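Local coordinates for ferrous iron transport protein B (Legionella pneumophila, PDB 3IBY) that probably transports ferrous iron across the inner membrane in a GTP-driven system, this piece being its cytosolic G domain and adjoining helical GDI domain, at residues L171-L183 against Q232-K245. Residues are numbered along the deposited sequence; the frame is centred on the assembly and turned at random.
Sequences LKLSLSVAAQQIL and QNLDVLLADARYQK
Leu173, Leu175, Ala179, Ile182 and Leu183 pack on one side of helix 234-253 in the helical domain, probably the GDI domain, that follows the P-loop G domain of this FeoB. An extended linker, 171-176, runs along that helix before helix 177-193 begins; the axes of segments 177-183 and 234-245 cross at -103° and approach to 11.0 Å. Near this steep crossing, Ala179, Ile182 and Leu183 face Leu234, Leu237 and Leu238. Leu183 and Leu238 meet tip to tip, CD2 to CD1 at 3.6 Å, whereas Ile182 CG2 lies 4.0 Å from Leu234 CD2, the two side chains running alongside one another and pointing opposite ways. Ser176 caps the incoming helix: its OG accepts from Ala179 N in a nearly straight bond (169°). Along the linker, Leu175 CD2 rests on Ala241 CB at 3.7 Å. The Arg242 guanidinium ties the helix to the G domain, NH2 making a salt bridge with Glu108 and NH1 a hydrogen bond with Ser104 of helix 96-106. With CG turned back beside its own backbone N (chi1 -62°), Leu173 sends CD2 to 3.4 Å from Lys245 CB and CD1 over one face of that guanidinium, 3.8 Å above the plane toward its rim.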
loop_
_atom_site.group_PDB
_atom_site.type_symbol
_atom_site.label_atom_id
_atom_site.label_comp_id
_atom_site.label_asym_id
_atom_site.label_seq_id
_atom_site.Cartn_x
_atom_site.Cartn_y
_atom_site.Cartn_z
ATOM N N LEU A 171 5.199 0.163 10.215
ATOM C CA LEU A 171 4.566 0.568 11.447
ATOM C C LEU A 171 5.013 -0.381 12.545
ATOM O O LEU A 171 5.263 -1.543 12.278
ATOM C CB LEU A 171 3.054 0.532 11.309
ATOM C CG LEU A 171 2.420 1.425 10.245
ATOM C CD1 LEU A 171 0.970 1.030 10.037
ATOM C CD2 LEU A 171 2.558 2.888 10.657
ATOM N N LYS A 172 5.136 0.126 13.772
ATOM C CA LYS A 172 5.597 -0.691 14.897
ATOM C C LYS A 172 4.414 -1.442 15.458
ATOM O O LYS A 172 3.559 -0.854 16.088
ATOM C CB LYS A 172 6.260 0.154 15.991
ATOM C CG LYS A 172 7.092 -0.686 16.987
ATOM C CD LYS A 172 7.723 0.151 18.159
ATOM C CE LYS A 172 9.206 0.548 17.919
ATOM N NZ LYS A 172 9.438 1.042 16.516
ATOM N N LEU A 173 4.385 -2.748 15.209
ATOM C CA LEU A 173 3.267 -3.628 15.563
ATOM C C LEU A 173 3.604 -4.466 16.799
ATOM O O LEU A 173 4.740 -4.923 16.982
ATOM C CB LEU A 173 2.924 -4.577 14.393
ATOM C CG LEU A 173 2.467 -3.951 13.070
ATOM C CD1 LEU A 173 2.370 -5.047 11.915
ATOM C CD2 LEU A 173 1.175 -3.206 13.284
ATOM N N SER A 174 2.611 -4.692 17.649
ATOM C CA SER A 174 2.865 -5.448 18.852
ATOM C C SER A 174 2.389 -6.875 18.656
ATOM O O SER A 174 1.212 -7.122 18.468
ATOM C CB SER A 174 2.188 -4.795 20.040
ATOM O OG SER A 174 2.588 -5.462 21.213
ATOM N N LEU A 175 3.318 -7.819 18.669
ATOM C CA LEU A 175 2.946 -9.212 18.527
ATOM C C LEU A 175 3.443 -9.975 19.728
ATOM O O LEU A 175 4.383 -9.545 20.414
ATOM C CB LEU A 175 3.520 -9.814 17.226
ATOM C CG LEU A 175 2.888 -9.370 15.875
ATOM C CD1 LEU A 175 3.964 -9.072 14.780
ATOM C CD2 LEU A 175 1.816 -10.362 15.353
ATOM N N SER A 176 2.796 -11.104 19.972
ATOM C CA SER A 176 3.261 -12.064 20.949
ATOM C C SER A 176 4.753 -12.442 20.760
ATOM O O SER A 176 5.338 -12.325 19.674
ATOM C CB SER A 176 2.356 -13.294 20.949
ATOM O OG SER A 176 3.102 -14.441 20.655
ATOM N N VAL A 177 5.372 -12.847 21.852
ATOM C CA VAL A 177 6.773 -13.165 21.838
ATOM C C VAL A 177 6.967 -14.397 20.964
ATOM O O VAL A 177 7.915 -14.464 20.177
ATOM C CB VAL A 177 7.292 -13.417 23.290
ATOM C CG1 VAL A 177 8.699 -13.990 23.278
ATOM C CG2 VAL A 177 7.242 -12.122 24.090
ATOM N N ALA A 178 6.047 -15.353 21.117
ATOM C CA ALA A 178 6.018 -16.586 20.337
ATOM C C ALA A 178 5.953 -16.239 18.866
ATOM O O ALA A 178 6.710 -16.771 18.067
ATOM C CB ALA A 178 4.796 -17.427 20.726
ATOM N N ALA A 179 5.040 -15.324 18.545
ATOM C CA ALA A 179 4.815 -14.864 17.182
ATOM C C ALA A 179 5.980 -14.021 16.640
ATOM O O ALA A 179 6.367 -14.158 15.464
ATOM C CB ALA A 179 3.494 -14.084 17.087
ATOM N N GLN A 180 6.554 -13.155 17.473
ATOM C CA GLN A 180 7.662 -12.341 16.987
ATOM C C GLN A 180 8.850 -13.259 16.683
ATOM O O GLN A 180 9.513 -13.136 15.666
ATOM C CB GLN A 180 8.001 -11.227 17.987
ATOM C CG GLN A 180 8.796 -10.041 17.375
ATOM C CD GLN A 180 8.033 -9.248 16.251
ATOM O OE1 GLN A 180 8.514 -9.149 15.094
ATOM N NE2 GLN A 180 6.855 -8.673 16.601
ATOM N N GLN A 181 9.073 -14.215 17.566
ATOM C CA GLN A 181 10.094 -15.213 17.361
ATOM C C GLN A 181 9.968 -15.835 15.948
ATOM O O GLN A 181 10.954 -15.922 15.218
ATOM C CB GLN A 181 9.996 -16.272 18.474
ATOM C CG GLN A 181 11.274 -17.100 18.742
ATOM C CD GLN A 181 11.217 -18.556 18.226
ATOM O OE1 GLN A 181 10.140 -19.096 17.895
ATOM N NE2 GLN A 181 12.388 -19.204 18.188
ATOM N N ILE A 182 8.755 -16.231 15.555
ATOM C CA ILE A 182 8.545 -16.966 14.297
ATOM C C ILE A 182 8.825 -16.085 13.092
ATOM O O ILE A 182 9.445 -16.528 12.144
ATOM C CB ILE A 182 7.095 -17.534 14.167
ATOM C CG1 ILE A 182 6.846 -18.637 15.187
ATOM C CG2 ILE A 182 6.851 -18.115 12.749
ATOM C CD1 ILE A 182 5.383 -19.052 15.314
ATOM N N LEU A 183 8.345 -14.847 13.131
ATOM C CA LEU A 183 8.603 -13.898 12.063
ATOM C C LEU A 183 10.102 -13.568 11.940
ATOM O O LEU A 183 10.597 -13.365 10.815
ATOM C CB LEU A 183 7.802 -12.603 12.256
ATOM C CG LEU A 183 6.270 -12.548 12.080
ATOM C CD1 LEU A 183 5.780 -11.186 12.549
ATOM C CD2 LEU A 183 5.758 -12.819 10.629
ATOM N N GLN A 232 -0.061 -22.163 15.474
ATOM C CA GLN A 232 -0.191 -20.853 16.132
ATOM C C GLN A 232 -1.250 -19.953 15.507
ATOM O O GLN A 232 -1.684 -19.007 16.170
ATOM C CB GLN A 232 1.148 -20.088 16.146
ATOM C CG GLN A 232 2.068 -20.404 17.352
ATOM C CD GLN A 232 1.684 -19.711 18.681
ATOM O OE1 GLN A 232 1.236 -18.553 18.710
ATOM N NE2 GLN A 232 1.887 -20.426 19.790
ATOM N N ASN A 233 -1.648 -20.224 14.248
ATOM C CA ASN A 233 -2.542 -19.326 13.474
ATOM C C ASN A 233 -1.918 -17.963 13.307
ATOM O O ASN A 233 -2.556 -16.932 13.515
ATOM C CB ASN A 233 -3.907 -19.105 14.137
ATOM C CG ASN A 233 -4.640 -20.366 14.408
ATOM O OD1 ASN A 233 -5.692 -20.335 15.057
ATOM N ND2 ASN A 233 -4.110 -21.498 13.920
ATOM N N LEU A 234 -0.660 -17.944 12.941
ATOM C CA LEU A 234 -0.025 -16.674 12.704
ATOM C C LEU A 234 -0.963 -15.701 11.957
ATOM O O LEU A 234 -1.017 -14.509 12.284
ATOM C CB LEU A 234 1.256 -16.899 11.919
ATOM C CG LEU A 234 2.397 -15.977 12.251
ATOM C CD1 LEU A 234 2.766 -16.128 13.724
ATOM C CD2 LEU A 234 3.570 -16.311 11.336
ATOM N N ASP A 235 -1.721 -16.195 10.974
ATOM C CA ASP A 235 -2.485 -15.266 10.095
ATOM C C ASP A 235 -3.406 -14.411 10.929
ATOM O O ASP A 235 -3.361 -13.177 10.885
ATOM C CB ASP A 235 -3.247 -15.951 8.935
ATOM C CG ASP A 235 -4.154 -17.092 9.378
ATOM O OD1 ASP A 235 -5.108 -17.410 8.624
ATOM O OD2 ASP A 235 -3.913 -17.679 10.454
ATOM N N VAL A 236 -4.165 -15.088 11.761
ATOM C CA VAL A 236 -5.053 -14.434 12.680
ATOM C C VAL A 236 -4.289 -13.451 13.574
ATOM O O VAL A 236 -4.705 -12.298 13.693
ATOM C CB VAL A 236 -5.793 -15.480 13.517
ATOM C CG1 VAL A 236 -6.896 -14.828 14.354
ATOM C CG2 VAL A 236 -6.353 -16.586 12.605
ATOM N N LEU A 237 -3.190 -13.891 14.191
ATOM C CA LEU A 237 -2.399 -13.004 15.043
ATOM C C LEU A 237 -1.885 -11.777 14.312
ATOM O O LEU A 237 -1.969 -10.677 14.815
ATOM C CB LEU A 237 -1.210 -13.736 15.647
ATOM C CG LEU A 237 -1.399 -14.246 17.066
ATOM C CD1 LEU A 237 -2.830 -14.711 17.280
ATOM C CD2 LEU A 237 -0.397 -15.354 17.398
ATOM N N LEU A 238 -1.349 -11.942 13.122
ATOM C CA LEU A 238 -0.743 -10.790 12.453
ATOM C C LEU A 238 -1.800 -9.765 12.027
ATOM O O LEU A 238 -1.597 -8.548 12.162
ATOM C CB LEU A 238 0.054 -11.240 11.231
ATOM C CG LEU A 238 1.516 -10.779 11.130
ATOM C CD1 LEU A 238 2.304 -11.869 10.379
ATOM C CD2 LEU A 238 1.664 -9.393 10.470
ATOM N N ALA A 239 -2.918 -10.265 11.497
ATOM C CA ALA A 239 -4.088 -9.416 11.178
ATOM C C ALA A 239 -4.529 -8.580 12.383
ATOM O O ALA A 239 -4.850 -7.401 12.229
ATOM C CB ALA A 239 -5.274 -10.260 10.659
ATOM N N ASP A 240 -4.543 -9.182 13.573
ATOM C CA ASP A 240 -4.902 -8.441 14.776
ATOM C C ASP A 240 -3.863 -7.378 15.122
ATOM O O ASP A 240 -4.225 -6.248 15.387
ATOM C CB ASP A 240 -5.099 -9.367 15.970
ATOM C CG ASP A 240 -5.643 -8.630 17.214
ATOM O OD1 ASP A 240 -6.621 -7.854 17.104
ATOM O OD2 ASP A 240 -5.087 -8.845 18.314
ATOM N N ALA A 241 -2.587 -7.710 15.117
ATOM C CA ALA A 241 -1.607 -6.712 15.471
ATOM C C ALA A 241 -1.617 -5.578 14.444
ATOM O O ALA A 241 -1.405 -4.410 14.775
ATOM C CB ALA A 241 -0.252 -7.317 15.591
ATOM N N ARG A 242 -1.886 -5.912 13.193
ATOM C CA ARG A 242 -1.976 -4.880 12.162
ATOM C C ARG A 242 -3.165 -3.980 12.430
ATOM O O ARG A 242 -3.060 -2.777 12.378
ATOM C CB ARG A 242 -2.133 -5.509 10.783
ATOM C CG ARG A 242 -1.842 -4.521 9.698
ATOM C CD ARG A 242 -1.658 -5.180 8.361
ATOM N NE ARG A 242 -0.587 -6.155 8.418
ATOM C CZ ARG A 242 0.694 -5.877 8.272
ATOM N NH1 ARG A 242 1.071 -4.619 8.066
ATOM N NH2 ARG A 242 1.603 -6.858 8.360
ATOM N N TYR A 243 -4.291 -4.602 12.721
ATOM C CA TYR A 243 -5.490 -3.924 13.109
ATOM C C TYR A 243 -5.325 -3.035 14.361
ATOM O O TYR A 243 -5.854 -1.952 14.420
ATOM C CB TYR A 243 -6.592 -4.970 13.353
ATOM C CG TYR A 243 -7.768 -4.405 14.104
ATOM C CD1 TYR A 243 -8.774 -3.739 13.429
ATOM C CD2 TYR A 243 -7.851 -4.479 15.511
ATOM C CE1 TYR A 243 -9.854 -3.177 14.112
ATOM C CE2 TYR A 243 -8.944 -3.915 16.201
ATOM C CZ TYR A 243 -9.929 -3.262 15.475
ATOM O OH TYR A 243 -11.003 -2.673 16.070
ATOM N N GLN A 244 -4.636 -3.492 15.388
ATOM C CA GLN A 244 -4.615 -2.708 16.654
ATOM C C GLN A 244 -3.870 -1.384 16.461
ATOM O O GLN A 244 -4.326 -0.341 16.922
ATOM C CB GLN A 244 -4.011 -3.507 17.786
ATOM C CG GLN A 244 -4.982 -4.435 18.480
ATOM C CD GLN A 244 -4.285 -5.205 19.600
ATOM O OE1 GLN A 244 -3.385 -6.026 19.329
ATOM N NE2 GLN A 244 -4.672 -4.935 20.865
ATOM N N LYS A 245 -2.762 -1.446 15.721
ATOM C CA LYS A 245 -1.941 -0.289 15.480
ATOM C C LYS A 245 -2.727 0.671 14.608
ATOM O O LYS A 245 -2.594 1.896 14.711
ATOM C CB LYS A 245 -0.640 -0.698 14.759
ATOM C CG LYS A 245 0.434 0.444 14.578
ATOM C CD LYS A 245 0.851 1.101 15.946
ATOM C CE LYS A 245 1.906 2.244 15.853
ATOM N NZ LYS A 245 2.365 2.673 17.216
HETATM O O HOH W 1 -0.311 -4.066 16.999
#